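PDB 5UQZ: glucan-binding protein C, GbpC from Streptococcus mutans UA159, which binds glucan at the cell surface, carries a calcium ion in its beta-supersandwich domain and probably mediates both sucrose-independent and sucrose-dependent adherence. Local coordinates for residues F312-G317 with T325-A330. Sequence-based numbering, arbitrary orientation.
Sequences FTFTVG and TTIWFA
Two sheets of the beta-supersandwich of GbpC face each other where segment 312-317, part of strand 312-319, packs against strand 325-329, the short segments running roughly antiparallel with axes 7.1 Å apart at closest approach. At the centre F314 and F329 form an offset stack, with ring centroids 4.3 Å apart and planes at 13°. CD2 of F314 lies over one face of the F329 ring, 3.4 Å from F329 CD2. Each ring also covers the other residue's CB: the CB of F329 sits 3.7 Å from the F314 centroid, almost on the normal, and the CB of F314 makes the reciprocal CH-pi contact. The two rings reach this overlap from different first torsions: F314 turns its ring back between its own N and carbonyl carbon (chi1 68°), whereas F329 extends its ring anti to N (chi1 -179°). F312 flanks the pair, its CE2 edge 4.0 Å from CE2 of F329. Toward the other end, CG2 of I327 fits between CE1 of F314 and CG1 of V316, 3.6 Å from the latter. T325 CG2 meets V316 CG1 at 3.7 Å, while T325 OG1 is hydrogen-bonded to T186 OG1. I327 also touches E237, a ligand of the calcium ion, so the packing reaches the metal site. Contacts between these segments are apolar and aromatic, so dispersion and ring overlap join the sheets here within a buried interface.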
loop_
_atom_site.group_PDB
_atom_site.type_symbol
_atom_site.label_atom_id
_atom_site.label_comp_id
_atom_site.label_asym_id
_atom_site.label_seq_id
_atom_site.Cartn_x
_atom_site.Cartn_y
_atom_site.Cartn_z
ATOM N N PHE A 312 -14.796 0.228 8.348
ATOM C CA PHE A 312 -14.579 -0.018 6.936
ATOM C C PHE A 312 -13.894 -1.366 6.810
ATOM O O PHE A 312 -13.368 -1.891 7.779
ATOM C CB PHE A 312 -13.764 1.129 6.293
ATOM C CG PHE A 312 -12.450 1.369 6.921
ATOM C CD1 PHE A 312 -12.361 2.195 8.057
ATOM C CD2 PHE A 312 -11.288 0.781 6.422
ATOM C CE1 PHE A 312 -11.131 2.430 8.691
ATOM C CE2 PHE A 312 -10.064 1.038 7.051
ATOM C CZ PHE A 312 -9.996 1.849 8.185
ATOM N N THR A 313 -13.903 -1.930 5.601
ATOM C CA THR A 313 -13.410 -3.299 5.421
ATOM C C THR A 313 -12.493 -3.376 4.218
ATOM O O THR A 313 -12.869 -2.945 3.126
ATOM C CB THR A 313 -14.600 -4.242 5.207
ATOM O OG1 THR A 313 -15.465 -4.157 6.343
ATOM C CG2 THR A 313 -14.144 -5.692 5.022
ATOM N N PHE A 314 -11.308 -3.948 4.378
ATOM C CA PHE A 314 -10.454 -4.202 3.228
ATOM C C PHE A 314 -10.469 -5.682 2.902
ATOM O O PHE A 314 -10.658 -6.532 3.795
ATOM C CB PHE A 314 -9.033 -3.683 3.425
ATOM C CG PHE A 314 -8.190 -4.397 4.477
ATOM C CD1 PHE A 314 -7.500 -5.571 4.129
ATOM C CD2 PHE A 314 -8.028 -3.862 5.732
ATOM C CE1 PHE A 314 -6.693 -6.208 5.058
ATOM C CE2 PHE A 314 -7.199 -4.516 6.669
ATOM C CZ PHE A 314 -6.521 -5.680 6.331
ATOM N N THR A 315 -10.304 -5.988 1.614
ATOM C CA THR A 315 -10.249 -7.374 1.190
ATOM C C THR A 315 -9.152 -7.582 0.165
ATOM O O THR A 315 -8.774 -6.666 -0.579
ATOM C CB THR A 315 -11.590 -7.928 0.616
ATOM O OG1 THR A 315 -11.848 -7.339 -0.653
ATOM C CG2 THR A 315 -12.771 -7.617 1.526
ATOM N N VAL A 316 -8.671 -8.813 0.096
ATOM C CA VAL A 316 -7.721 -9.224 -0.926
ATOM C C VAL A 316 -8.034 -10.657 -1.300
ATOM O O VAL A 316 -8.235 -11.514 -0.421
ATOM C CB VAL A 316 -6.246 -9.027 -0.480
ATOM C CG1 VAL A 316 -5.939 -9.747 0.840
ATOM C CG2 VAL A 316 -5.297 -9.438 -1.575
ATOM N N GLY A 317 -8.077 -10.937 -2.599
ATOM C CA GLY A 317 -8.367 -12.291 -3.051
ATOM C C GLY A 317 -8.091 -12.401 -4.532
ATOM O O GLY A 317 -7.728 -11.432 -5.192
ATOM N N THR A 325 -1.955 -15.619 -0.160
ATOM C CA THR A 325 -2.539 -14.294 -0.339
ATOM C C THR A 325 -2.030 -13.389 0.772
ATOM O O THR A 325 -2.126 -13.748 1.950
ATOM C CB THR A 325 -4.056 -14.388 -0.225
ATOM O OG1 THR A 325 -4.535 -15.220 -1.296
ATOM C CG2 THR A 325 -4.735 -13.038 -0.364
ATOM N N THR A 326 -1.507 -12.218 0.413
ATOM C CA THR A 326 -0.997 -11.245 1.386
ATOM C C THR A 326 -1.454 -9.853 1.026
ATOM O O THR A 326 -1.689 -9.548 -0.145
ATOM C CB THR A 326 0.542 -11.262 1.420
ATOM O OG1 THR A 326 1.061 -10.939 0.128
ATOM C CG2 THR A 326 1.075 -12.629 1.830
ATOM N N ILE A 327 -1.464 -8.979 2.027
ATOM C CA ILE A 327 -1.628 -7.547 1.824
ATOM C C ILE A 327 -1.003 -6.826 2.998
ATOM O O ILE A 327 -1.211 -7.210 4.168
ATOM C CB ILE A 327 -3.113 -7.145 1.641
ATOM C CG1 ILE A 327 -3.221 -5.657 1.248
ATOM C CG2 ILE A 327 -3.960 -7.467 2.843
ATOM C CD1 ILE A 327 -4.704 -5.206 0.929
ATOM N N TRP A 328 -0.277 -5.740 2.709
ATOM C CA TRP A 328 0.143 -4.796 3.733
ATOM C C TRP A 328 -0.848 -3.653 3.619
ATOM O O TRP A 328 -0.764 -2.839 2.689
ATOM C CB TRP A 328 1.557 -4.300 3.509
ATOM C CG TRP A 328 2.037 -3.365 4.576
ATOM C CD1 TRP A 328 1.317 -2.821 5.649
ATOM C CD2 TRP A 328 3.365 -2.907 4.738
ATOM N NE1 TRP A 328 2.114 -2.000 6.383
ATOM C CE2 TRP A 328 3.381 -2.050 5.864
ATOM C CE3 TRP A 328 4.542 -3.108 4.007
ATOM C CZ2 TRP A 328 4.540 -1.412 6.300
ATOM C CZ3 TRP A 328 5.687 -2.482 4.441
ATOM C CH2 TRP A 328 5.675 -1.640 5.583
ATOM N N PHE A 329 -1.846 -3.633 4.508
ATOM C CA PHE A 329 -2.847 -2.578 4.452
ATOM C C PHE A 329 -2.482 -1.550 5.492
ATOM O O PHE A 329 -2.458 -1.861 6.686
ATOM C CB PHE A 329 -4.249 -3.132 4.755
ATOM C CG PHE A 329 -5.287 -2.069 4.674
ATOM C CD1 PHE A 329 -5.816 -1.702 3.452
ATOM C CD2 PHE A 329 -5.678 -1.375 5.811
ATOM C CE1 PHE A 329 -6.729 -0.638 3.371
ATOM C CE2 PHE A 329 -6.591 -0.339 5.719
ATOM C CZ PHE A 329 -7.119 0.029 4.505
ATOM N N ALA A 330 -2.269 -0.325 5.051
ATOM C CA ALA A 330 -2.001 0.773 5.948
ATOM C C ALA A 330 -2.973 1.893 5.635
ATOM O O ALA A 330 -3.379 2.077 4.475
ATOM C CB ALA A 330 -0.559 1.271 5.881
#